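Local coordinates for protein ECXA (Escherichia coli, PDB 4L63) that probably acts as a metallopeptidase, carrying a zinc ion held by three histidines in a metzincin-type fold, at residues 13-18 and 167-172; 26-31 and 106-111; 171-176 and 199-204; 69-74 and 232-237. One frame throughout, in Å; residues are numbered along the deposited sequence.

Contact 1 is the hub. Its loop 167-172 delivers the zinc ligand H170, and it touches the other three contacts. Contact 3 takes over from contact 1 at N171 and N172, which they share, and joins this loop to M199 beneath the metal; the M199 side chain is about 5 Å from the zinc at the nearest atoms. Contact 2, centred about 14 Å from contact 1, meets it where F108 packs on Y15 and G167. Contact 4 also has its centre about 14 Å from that of contact 1 and touches it through V234 and M237. The side chains of F108 and W71 each stay about 10 Å from the zinc, nearest atoms.

Contact 1: residues 13-18 and 167-172; sequences IGYADH and GLLHNN. With ZN (zinc ion), chain G.
The Y15 ring takes a methyl of L169 at a slant, Y15 CD1 to L169 CD2 3.9 Å, and also meets the ring of F108, the planes about 30° apart. The other flat group, the imidazole of H170, uses both nitrogens: NE2 binds the zinc ion at 2.1 Å, while ND1 is hydrogen-bonded to E173. This is the closing end of the metzincin zinc motif HExxHxxGxxH, with H160 and H164 on helix 146-165 as the other protein ligands. G167, at positive phi, is the C-prime residue of the Schellman motif that stops that helix, and from there the chain runs antiparallel to strand 12-16. Two backbone bonds tie them through a single bridge at G14 and L168: L169 N reaches I13 O at 2.7 Å, nearly straight at 173°, and Y15 N reaches G167 O at 2.9 Å. The I13 side chain crosses that of L169 at about a right angle. With I13 CG1 beside its own backbone N (chi1 -54°), that carbon sits tightly against H170 O at 3.2 Å and next to N171 O. One water closes the end of the pairing, accepting from I13 N at 2.8 Å and donating to L169 O.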
loop_
_atom_site.group_PDB
_atom_site.type_symbol
_atom_site.label_atom_id
_atom_site.label_comp_id
_atom_site.label_asym_id
_atom_site.label_seq_id
_atom_site.Cartn_x
_atom_site.Cartn_y
_atom_site.Cartn_z
ATOM N N ILE A 13 16.012 5.382 5.595
ATOM C CA ILE A 13 16.057 6.119 6.845
ATOM C C ILE A 13 16.661 7.495 6.614
ATOM O O ILE A 13 17.735 7.608 6.029
ATOM C CB ILE A 13 16.880 5.378 7.911
ATOM C CG1 ILE A 13 16.362 3.942 8.097
ATOM C CG2 ILE A 13 16.915 6.162 9.225
ATOM C CD1 ILE A 13 14.906 3.861 8.521
ATOM N N GLY A 14 15.964 8.531 7.074
ATOM C CA GLY A 14 16.418 9.900 6.894
ATOM C C GLY A 14 16.900 10.470 8.214
ATOM O O GLY A 14 16.548 9.958 9.278
ATOM N N TYR A 15 17.703 11.520 8.167
ATOM C CA TYR A 15 18.288 12.125 9.353
ATOM C C TYR A 15 17.380 13.162 9.960
ATOM O O TYR A 15 17.137 14.161 9.354
ATOM C CB TYR A 15 19.597 12.778 8.944
ATOM C CG TYR A 15 20.654 12.871 10.018
ATOM C CD1 TYR A 15 21.980 12.805 9.706
ATOM C CD2 TYR A 15 20.310 13.034 11.321
ATOM C CE1 TYR A 15 22.939 12.887 10.674
ATOM C CE2 TYR A 15 21.263 13.120 12.296
ATOM C CZ TYR A 15 22.571 13.050 11.962
ATOM O OH TYR A 15 23.510 13.145 12.952
ATOM N N ALA A 16 16.892 12.919 11.156
ATOM C CA ALA A 16 16.045 13.873 11.863
ATOM C C ALA A 16 16.830 14.515 12.999
ATOM O O ALA A 16 17.816 13.953 13.458
ATOM C CB ALA A 16 14.798 13.195 12.401
ATOM N N ASP A 17 16.401 15.688 13.449
ATOM C CA ASP A 17 17.099 16.341 14.554
ATOM C C ASP A 17 16.636 15.815 15.908
ATOM O O ASP A 17 15.960 14.794 15.996
ATOM C CB ASP A 17 16.937 17.865 14.488
ATOM C CG ASP A 17 15.484 18.314 14.510
ATOM O OD1 ASP A 17 14.634 17.648 15.135
ATOM O OD2 ASP A 17 15.198 19.376 13.921
ATOM N N HIS A 18 16.987 16.533 16.969
ATOM C CA HIS A 18 16.731 16.049 18.318
ATOM C C HIS A 18 15.259 16.169 18.712
ATOM O O HIS A 18 14.858 15.694 19.776
ATOM C CB HIS A 18 17.619 16.799 19.315
ATOM C CG HIS A 18 19.048 16.904 18.882
ATOM N ND1 HIS A 18 19.978 15.919 19.139
ATOM C CD2 HIS A 18 19.705 17.875 18.204
ATOM C CE1 HIS A 18 21.148 16.280 18.641
ATOM N NE2 HIS A 18 21.010 17.464 18.070
ATOM N N GLY A 167 21.185 13.427 3.211
ATOM C CA GLY A 167 20.381 13.301 4.415
ATOM C C GLY A 167 19.870 11.902 4.719
ATOM O O GLY A 167 19.050 11.717 5.631
ATOM N N LEU A 168 20.342 10.911 3.970
ATOM C CA LEU A 168 19.938 9.533 4.247
ATOM C C LEU A 168 20.929 8.836 5.174
ATOM O O LEU A 168 22.118 9.171 5.211
ATOM C CB LEU A 168 19.794 8.736 2.951
ATOM C CG LEU A 168 18.754 9.293 1.978
ATOM C CD1 LEU A 168 18.587 8.364 0.787
ATOM C CD2 LEU A 168 17.420 9.525 2.680
ATOM N N LEU A 169 20.421 7.871 5.930
ATOM C CA LEU A 169 21.257 7.037 6.781
ATOM C C LEU A 169 21.195 5.615 6.231
ATOM O O LEU A 169 20.866 5.426 5.059
ATOM C CB LEU A 169 20.793 7.118 8.237
ATOM C CG LEU A 169 20.875 8.539 8.823
ATOM C CD1 LEU A 169 20.105 8.640 10.126
ATOM C CD2 LEU A 169 22.326 8.974 9.034
ATOM N N HIS A 170 21.508 4.618 7.055
ATOM C CA HIS A 170 21.440 3.230 6.591
ATOM C C HIS A 170 20.075 2.616 6.825
ATOM O O HIS A 170 19.358 3.027 7.733
ATOM C CB HIS A 170 22.493 2.376 7.288
ATOM C CG HIS A 170 23.894 2.794 6.986
ATOM N ND1 HIS A 170 24.873 2.857 7.951
ATOM C CD2 HIS A 170 24.480 3.172 5.826
ATOM C CE1 HIS A 170 26.004 3.262 7.401
ATOM N NE2 HIS A 170 25.793 3.455 6.112
ATOM N N ASN A 171 19.752 1.598 6.030
ATOM C CA ASN A 171 18.431 0.953 6.078
ATOM C C ASN A 171 18.016 0.503 7.472
ATOM O O ASN A 171 16.829 0.537 7.807
ATOM C CB ASN A 171 18.392 -0.240 5.111
ATOM C CG ASN A 171 19.190 -1.442 5.608
ATOM O OD1 ASN A 171 20.392 -1.348 5.848
ATOM N ND2 ASN A 171 18.525 -2.601 5.708
ATOM N N ASN A 172 18.982 0.097 8.293
ATOM C CA ASN A 172 18.646 -0.495 9.580
ATOM C C ASN A 172 18.862 0.444 10.759
ATOM O O ASN A 172 18.982 -0.007 11.908
ATOM C CB ASN A 172 19.453 -1.786 9.795
ATOM C CG ASN A 172 20.957 -1.578 9.629
ATOM O OD1 ASN A 172 21.446 -0.443 9.587
ATOM N ND2 ASN A 172 21.702 -2.684 9.562
HETATM ZN ZN ZN G . 27.100 4.513 4.883
HETATM O O HOH W 1 18.352 4.577 4.247
HETATM O O HOH W 2 29.516 5.118 4.833
#

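Contact 2: residues 26-31 and 106-111; sequences TSIYGP and TIFDPS
I28 on helix 25-29 presses its side chain into the bend that follows strand 104-107. Its two branches share the work: CD1 reaches the far rim of the F108 ring, 3.7 Å from CZ, while CG2 lies 3.5 Å from P110 O and also close to D109 O. The same CD1 brushes the P110 ring. Next along the helix, Y29 brings its hydroxyl to the F108 ring at a slant, Y29 OH to F108 CE1 3.6 Å. With CG anti to the backbone N (chi1 -176°), the F108 ring swings out far enough for its CE1-CZ side to meet Y29 and I28. I28 CG2 also lies over one face of the Y29 ring, 3.7 Å above the plane and toward its rim.

A second shell holds these groups. Y29 OH is hydrogen-bonded to I165 O, at the end of helix 146-165, and to S114 OG, which also bonds D109 N. D109 makes an Asx turn that spans P110, its OD1 taking S111 N at 3.2 Å from well above the carboxylate plane. T106 OG1 bonds E161 of the zinc-binding helix, and F108 comes about 6 Å from H164, between nearest side-chain atoms. Strand 104-107 is the antiparallel edge strand of the mixed sheet, consistent with the one bordering the metzincin active-site cleft, and the contact joins the chain leaving it to helix 25-29. Across the two segments the grip is van der Waals contact, part of it apolar and part methyl against carbonyl oxygen; the directional bonds lie behind it, with Y29 using its hydroxyl on its outside partners.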
loop_
_atom_site.group_PDB
_atom_site.type_symbol
_atom_site.label_atom_id
_atom_site.label_comp_id
_atom_site.label_asym_id
_atom_site.label_seq_id
_atom_site.Cartn_x
_atom_site.Cartn_y
_atom_site.Cartn_z
ATOM N N THR A 26 17.356 21.297 1.364
ATOM C CA THR A 26 17.184 22.510 0.570
ATOM C C THR A 26 17.581 23.716 1.416
ATOM O O THR A 26 18.279 24.612 0.945
ATOM C CB THR A 26 15.734 22.683 0.063
ATOM O OG1 THR A 26 15.389 21.597 -0.807
ATOM C CG2 THR A 26 15.587 23.997 -0.707
ATOM N N SER A 27 17.138 23.729 2.670
ATOM C CA SER A 27 17.503 24.795 3.602
ATOM C C SER A 27 18.990 24.753 3.941
ATOM O O SER A 27 19.635 25.792 4.085
ATOM C CB SER A 27 16.685 24.691 4.889
ATOM O OG SER A 27 15.298 24.680 4.618
ATOM N N ILE A 28 19.526 23.544 4.071
ATOM C CA ILE A 28 20.910 23.359 4.488
ATOM C C ILE A 28 21.903 23.743 3.389
ATOM O O ILE A 28 22.872 24.456 3.648
ATOM C CB ILE A 28 21.169 21.897 4.933
ATOM C CG1 ILE A 28 20.421 21.599 6.235
ATOM C CG2 ILE A 28 22.653 21.653 5.128
ATOM C CD1 ILE A 28 20.426 20.121 6.633
ATOM N N TYR A 29 21.657 23.288 2.165
ATOM C CA TYR A 29 22.602 23.512 1.074
ATOM C C TYR A 29 22.225 24.681 0.161
ATOM O O TYR A 29 23.059 25.185 -0.596
ATOM C CB TYR A 29 22.741 22.242 0.234
ATOM C CG TYR A 29 23.275 21.053 1.004
ATOM C CD1 TYR A 29 24.407 21.168 1.807
ATOM C CD2 TYR A 29 22.648 19.816 0.928
ATOM C CE1 TYR A 29 24.900 20.084 2.510
ATOM C CE2 TYR A 29 23.133 18.722 1.629
ATOM C CZ TYR A 29 24.256 18.861 2.419
ATOM O OH TYR A 29 24.739 17.774 3.114
ATOM N N GLY A 30 20.973 25.115 0.245
ATOM C CA GLY A 30 20.425 26.045 -0.727
ATOM C C GLY A 30 19.698 25.243 -1.791
ATOM O O GLY A 30 19.754 24.008 -1.779
ATOM N N PRO A 31 18.999 25.931 -2.709
ATOM C CA PRO A 31 18.294 25.263 -3.810
ATOM C C PRO A 31 19.234 24.449 -4.703
ATOM O O PRO A 31 18.805 23.463 -5.310
ATOM C CB PRO A 31 17.678 26.431 -4.589
ATOM C CG PRO A 31 17.567 27.535 -3.591
ATOM C CD PRO A 31 18.773 27.387 -2.712
ATOM N N THR A 106 31.292 9.790 5.344
ATOM C CA THR A 106 30.676 11.105 5.159
ATOM C C THR A 106 30.233 11.727 6.480
ATOM O O THR A 106 29.626 11.057 7.321
ATOM C CB THR A 106 29.449 11.028 4.209
ATOM O OG1 THR A 106 29.886 10.702 2.885
ATOM C CG2 THR A 106 28.693 12.349 4.172
ATOM N N ILE A 107 30.539 13.007 6.662
ATOM C CA ILE A 107 30.014 13.769 7.789
ATOM C C ILE A 107 28.872 14.678 7.346
ATOM O O ILE A 107 29.088 15.636 6.604
ATOM C CB ILE A 107 31.092 14.640 8.452
ATOM C CG1 ILE A 107 32.238 13.782 8.987
ATOM C CG2 ILE A 107 30.480 15.478 9.566
ATOM C CD1 ILE A 107 33.259 14.587 9.786
ATOM N N PHE A 108 27.660 14.380 7.804
ATOM C CA PHE A 108 26.508 15.221 7.497
ATOM C C PHE A 108 26.464 16.410 8.440
ATOM O O PHE A 108 26.306 16.251 9.652
ATOM C CB PHE A 108 25.200 14.431 7.587
ATOM C CG PHE A 108 23.980 15.230 7.197
ATOM C CD1 PHE A 108 23.696 15.483 5.864
ATOM C CD2 PHE A 108 23.120 15.727 8.165
ATOM C CE1 PHE A 108 22.572 16.214 5.502
ATOM C CE2 PHE A 108 21.994 16.451 7.812
ATOM C CZ PHE A 108 21.722 16.700 6.477
ATOM N N ASP A 109 26.601 17.601 7.870
ATOM C CA ASP A 109 26.659 18.831 8.649
ATOM C C ASP A 109 25.493 19.760 8.315
ATOM O O ASP A 109 25.412 20.294 7.207
ATOM C CB ASP A 109 27.990 19.543 8.407
ATOM C CG ASP A 109 28.073 20.880 9.112
ATOM O OD1 ASP A 109 27.438 21.038 10.176
ATOM O OD2 ASP A 109 28.777 21.775 8.598
ATOM N N PRO A 110 24.587 19.959 9.282
ATOM C CA PRO A 110 23.404 20.808 9.102
ATOM C C PRO A 110 23.748 22.265 8.778
ATOM O O PRO A 110 22.881 23.006 8.312
ATOM C CB PRO A 110 22.693 20.700 10.453
ATOM C CG PRO A 110 23.132 19.371 11.000
ATOM C CD PRO A 110 24.560 19.241 10.569
ATOM N N SER A 111 24.993 22.666 9.016
ATOM C CA SER A 111 25.433 24.013 8.667
ATOM C C SER A 111 25.724 24.137 7.172
ATOM O O SER A 111 25.838 25.242 6.646
ATOM C CB SER A 111 26.674 24.402 9.476
ATOM O OG SER A 111 26.344 24.601 10.839
#

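Contact 3: residues 171-176 and 199-204; sequences NNEGGS and MLNGSN
N201 meets N172 with nearly its whole side chain, just past M199 of the Met-turn, the metzincin hallmark; the M199 side chain touches H160 and H164. Starting at CB, N201 lies 3.3 Å from N172 OD1 and almost as near to N172 ND2, so the neighbouring amide comes alongside its root. CG stays close to the same amide. At the tip the two ends part: ND2 donates to N172 OD1 at 2.9 Å, striking a lone pair in the carbonyl plane although the two amides are turned 67° against each other, while OD1 takes S203 N at 3.0 Å in an Asx turn. N201's backbone is gripped too, its N donating to N171 OD1 at 2.9 Å. N171 can reach it because its CG is tucked between backbone N and carbonyl carbon (chi1 73°), and the amide rests on L200 CD2. N171 N in turn bonds M199 O at 3.2 Å. These bonds tie the loop that carries E173 to the chain leaving the Met-turn. The last bond is N172 ND2 to N204 OD1, 2.9 Å, the donor standing 65° out of the N204 carbonyl plane.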
loop_
_atom_site.group_PDB
_atom_site.type_symbol
_atom_site.label_atom_id
_atom_site.label_comp_id
_atom_site.label_asym_id
_atom_site.label_seq_id
_atom_site.Cartn_x
_atom_site.Cartn_y
_atom_site.Cartn_z
ATOM N N ASN A 171 19.752 1.598 6.030
ATOM C CA ASN A 171 18.431 0.953 6.078
ATOM C C ASN A 171 18.016 0.503 7.472
ATOM O O ASN A 171 16.829 0.537 7.807
ATOM C CB ASN A 171 18.392 -0.240 5.111
ATOM C CG ASN A 171 19.190 -1.442 5.608
ATOM O OD1 ASN A 171 20.392 -1.348 5.848
ATOM N ND2 ASN A 171 18.525 -2.601 5.708
ATOM N N ASN A 172 18.982 0.097 8.293
ATOM C CA ASN A 172 18.646 -0.495 9.580
ATOM C C ASN A 172 18.862 0.444 10.759
ATOM O O ASN A 172 18.982 -0.007 11.908
ATOM C CB ASN A 172 19.453 -1.786 9.795
ATOM C CG ASN A 172 20.957 -1.578 9.629
ATOM O OD1 ASN A 172 21.446 -0.443 9.587
ATOM N ND2 ASN A 172 21.702 -2.684 9.562
ATOM N N GLU A 173 18.907 1.748 10.488
ATOM C CA GLU A 173 19.232 2.705 11.546
ATOM C C GLU A 173 18.043 3.539 12.019
ATOM O O GLU A 173 18.220 4.563 12.691
ATOM C CB GLU A 173 20.379 3.609 11.091
ATOM C CG GLU A 173 21.729 2.890 11.166
ATOM C CD GLU A 173 22.860 3.631 10.479
ATOM O OE1 GLU A 173 22.591 4.633 9.777
ATOM O OE2 GLU A 173 24.025 3.198 10.647
ATOM N N GLY A 174 16.834 3.076 11.704
ATOM C CA GLY A 174 15.634 3.676 12.257
ATOM C C GLY A 174 15.676 3.616 13.778
ATOM O O GLY A 174 15.884 2.550 14.355
ATOM N N GLY A 175 15.502 4.762 14.423
ATOM C CA GLY A 175 15.476 4.823 15.871
ATOM C C GLY A 175 16.848 4.953 16.515
ATOM O O GLY A 175 16.944 5.148 17.726
ATOM N N SER A 176 17.906 4.846 15.714
ATOM C CA SER A 176 19.271 4.945 16.236
ATOM C C SER A 176 19.664 6.407 16.386
ATOM O O SER A 176 19.255 7.244 15.578
ATOM C CB SER A 176 20.261 4.225 15.316
ATOM O OG SER A 176 20.079 2.817 15.358
ATOM N N MET A 199 21.661 2.331 0.092
ATOM C CA MET A 199 22.019 2.760 1.448
ATOM C C MET A 199 21.931 1.619 2.457
ATOM O O MET A 199 21.825 1.864 3.663
ATOM C CB MET A 199 21.127 3.911 1.907
ATOM C CG MET A 199 21.104 5.086 0.950
ATOM S SD MET A 199 22.773 5.716 0.648
ATOM C CE MET A 199 23.249 6.287 2.293
ATOM N N LEU A 200 21.946 0.384 1.966
ATOM C CA LEU A 200 22.094 -0.778 2.838
ATOM C C LEU A 200 23.298 -0.578 3.748
ATOM O O LEU A 200 24.321 -0.041 3.322
ATOM C CB LEU A 200 22.269 -2.060 2.026
ATOM C CG LEU A 200 21.043 -2.576 1.275
ATOM C CD1 LEU A 200 21.377 -3.894 0.582
ATOM C CD2 LEU A 200 19.847 -2.724 2.207
ATOM N N ASN A 201 23.167 -0.983 5.007
ATOM C CA ASN A 201 24.283 -0.922 5.935
ATOM C C ASN A 201 25.350 -1.925 5.504
ATOM O O ASN A 201 25.098 -3.133 5.458
ATOM C CB ASN A 201 23.806 -1.197 7.365
ATOM C CG ASN A 201 24.821 -0.790 8.411
ATOM O OD1 ASN A 201 26.026 -0.934 8.209
ATOM N ND2 ASN A 201 24.337 -0.287 9.543
ATOM N N GLY A 202 26.538 -1.420 5.178
ATOM C CA GLY A 202 27.603 -2.245 4.633
ATOM C C GLY A 202 28.204 -3.196 5.647
ATOM O O GLY A 202 28.924 -4.133 5.290
ATOM N N SER A 203 27.914 -2.950 6.921
ATOM C CA SER A 203 28.334 -3.849 7.989
ATOM C C SER A 203 27.498 -5.125 7.991
ATOM O O SER A 203 27.918 -6.149 8.527
ATOM C CB SER A 203 28.227 -3.158 9.354
ATOM O OG SER A 203 29.135 -2.072 9.462
ATOM N N ASN A 204 26.316 -5.062 7.385
ATOM C CA ASN A 204 25.363 -6.168 7.458
ATOM C C ASN A 204 24.966 -6.743 6.095
ATOM O O ASN A 204 24.427 -7.843 6.018
ATOM C CB ASN A 204 24.104 -5.719 8.210
ATOM C CG ASN A 204 24.426 -4.981 9.502
ATOM O OD1 ASN A 204 24.432 -3.744 9.549
ATOM N ND2 ASN A 204 24.708 -5.737 10.557
#

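Contact 4: residues 69-74 and 232-237; sequences NEWAPS and EGVRVM
W71 and V234 cross at about a right angle: the methyl CG2 of V234 comes to the six-membered ring of the indole at a slant, 3.6 Å from CZ3 and scarcely farther from CE3. The other methyl goes to S74. With V234 CG1 anti to the backbone N (chi1 176°), that methyl lies 3.4 Å from S74 OG, with S74 CB close behind. V234 thus has one branch on W71 and the other on S74.

S74 is itself fixed by its torsion. OG folds back between its backbone N and carbonyl carbon (chi1 71°) and donates to W71 O at 2.7 Å, almost straight out from the carbonyl. S74 N bonds the same oxygen at 3.0 Å, so W71 O is gripped twice and the turn is closed from backbone and side chain together.

R235 lies on the outer flank, its chain extended from CG to NE. The guanidinium is laid with one face over S74 O, 3.3 Å above the plane and off toward the rim, and NH2 is 3.0 Å from P73 O. R238, a like charge close to R235 NH1, also makes a weak hydrogen bond to S74 O, so this carbonyl probably helps to offset both.

Deeper in, W71 NE1 is hydrogen-bonded to K159 O, directly before the zinc ligand H160. The contact therefore packs the chain leaving helix 60-70, with W71 bridging the zinc-binding helix and helix 228-239, which is consistent with the backing, active-site and C-terminal helices of the metzincin fold.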
loop_
_atom_site.group_PDB
_atom_site.type_symbol
_atom_site.label_atom_id
_atom_site.label_comp_id
_atom_site.label_asym_id
_atom_site.label_seq_id
_atom_site.Cartn_x
_atom_site.Cartn_y
_atom_site.Cartn_z
ATOM N N ASN A 69 24.421 12.674 -10.609
ATOM C CA ASN A 69 23.432 12.545 -11.669
ATOM C C ASN A 69 22.546 11.328 -11.449
ATOM O O ASN A 69 21.401 11.296 -11.896
ATOM C CB ASN A 69 24.104 12.439 -13.028
ATOM C CG ASN A 69 23.117 12.550 -14.164
ATOM O OD1 ASN A 69 22.641 13.640 -14.486
ATOM N ND2 ASN A 69 22.771 11.413 -14.759
ATOM N N GLU A 70 23.103 10.319 -10.782
ATOM C CA GLU A 70 22.353 9.132 -10.382
ATOM C C GLU A 70 21.202 9.510 -9.469
ATOM O O GLU A 70 20.155 8.860 -9.461
ATOM C CB GLU A 70 23.258 8.139 -9.657
ATOM C CG GLU A 70 24.345 7.512 -10.492
ATOM C CD GLU A 70 23.895 6.216 -11.117
ATOM O OE1 GLU A 70 23.949 5.178 -10.422
ATOM O OE2 GLU A 70 23.501 6.229 -12.301
ATOM N N TRP A 71 21.419 10.553 -8.674
ATOM C CA TRP A 71 20.458 10.974 -7.664
ATOM C C TRP A 71 19.553 12.091 -8.181
ATOM O O TRP A 71 18.599 12.491 -7.509
ATOM C CB TRP A 71 21.185 11.426 -6.392
ATOM C CG TRP A 71 21.810 10.315 -5.607
ATOM C CD1 TRP A 71 23.097 9.865 -5.696
ATOM C CD2 TRP A 71 21.172 9.515 -4.607
ATOM N NE1 TRP A 71 23.299 8.833 -4.809
ATOM C CE2 TRP A 71 22.128 8.596 -4.128
ATOM C CE3 TRP A 71 19.881 9.482 -4.067
ATOM C CZ2 TRP A 71 21.843 7.662 -3.139
ATOM C CZ3 TRP A 71 19.593 8.542 -3.078
ATOM C CH2 TRP A 71 20.569 7.649 -2.630
ATOM N N ALA A 72 19.851 12.571 -9.385
ATOM C CA ALA A 72 19.096 13.654 -10.023
ATOM C C ALA A 72 17.571 13.433 -10.127
ATOM O O ALA A 72 16.818 14.406 -10.057
ATOM C CB ALA A 72 19.671 13.928 -11.412
ATOM N N PRO A 73 17.106 12.175 -10.311
ATOM C CA PRO A 73 15.648 11.960 -10.287
ATOM C C PRO A 73 14.935 12.437 -9.013
ATOM O O PRO A 73 13.708 12.579 -9.027
ATOM C CB PRO A 73 15.526 10.440 -10.422
ATOM C CG PRO A 73 16.700 10.060 -11.241
ATOM C CD PRO A 73 17.812 10.982 -10.824
ATOM N N SER A 74 15.682 12.680 -7.939
ATOM C CA SER A 74 15.096 13.201 -6.707
ATOM C C SER A 74 14.739 14.688 -6.819
ATOM O O SER A 74 13.989 15.208 -5.995
ATOM C CB SER A 74 16.048 12.991 -5.532
ATOM O OG SER A 74 17.157 13.854 -5.650
ATOM N N GLU A 232 12.750 8.641 -3.538
ATOM C CA GLU A 232 11.649 9.225 -2.779
ATOM C C GLU A 232 12.106 9.707 -1.397
ATOM O O GLU A 232 11.576 10.693 -0.870
ATOM C CB GLU A 232 10.505 8.217 -2.633
ATOM C CG GLU A 232 9.777 7.943 -3.938
ATOM C CD GLU A 232 9.324 9.218 -4.623
ATOM O OE1 GLU A 232 8.645 10.040 -3.973
ATOM O OE2 GLU A 232 9.652 9.398 -5.813
ATOM N N GLY A 233 13.084 9.009 -0.819
ATOM C CA GLY A 233 13.648 9.396 0.461
ATOM C C GLY A 233 14.268 10.784 0.384
ATOM O O GLY A 233 14.050 11.625 1.258
ATOM N N VAL A 234 15.039 11.029 -0.670
ATOM C CA VAL A 234 15.674 12.336 -0.846
ATOM C C VAL A 234 14.636 13.426 -1.136
ATOM O O VAL A 234 14.785 14.560 -0.676
ATOM C CB VAL A 234 16.748 12.290 -1.956
ATOM C CG1 VAL A 234 17.336 13.680 -2.213
ATOM C CG2 VAL A 234 17.858 11.324 -1.557
ATOM N N ARG A 235 13.582 13.093 -1.883
ATOM C CA ARG A 235 12.469 14.034 -2.075
ATOM C C ARG A 235 11.887 14.503 -0.747
ATOM O O ARG A 235 11.524 15.667 -0.599
ATOM C CB ARG A 235 11.349 13.417 -2.908
ATOM C CG ARG A 235 11.637 13.357 -4.373
ATOM C CD ARG A 235 10.377 13.113 -5.196
ATOM N NE ARG A 235 10.721 13.170 -6.611
ATOM C CZ ARG A 235 10.907 14.304 -7.277
ATOM N NH1 ARG A 235 10.768 15.468 -6.655
ATOM N NH2 ARG A 235 11.231 14.278 -8.564
ATOM N N VAL A 236 11.781 13.589 0.210
ATOM C CA VAL A 236 11.363 13.946 1.557
ATOM C C VAL A 236 12.388 14.873 2.218
ATOM O O VAL A 236 12.018 15.894 2.805
ATOM C CB VAL A 236 11.155 12.696 2.427
ATOM C CG1 VAL A 236 10.935 13.087 3.877
ATOM C CG2 VAL A 236 9.959 11.890 1.899
ATOM N N MET A 237 13.670 14.527 2.095
ATOM C CA MET A 237 14.746 15.308 2.714
ATOM C C MET A 237 14.867 16.684 2.075
ATOM O O MET A 237 15.391 17.609 2.695
ATOM C CB MET A 237 16.092 14.584 2.616
ATOM C CG MET A 237 16.140 13.211 3.310
ATOM S SD MET A 237 15.467 13.195 4.987
ATOM C CE MET A 237 16.648 14.227 5.857
#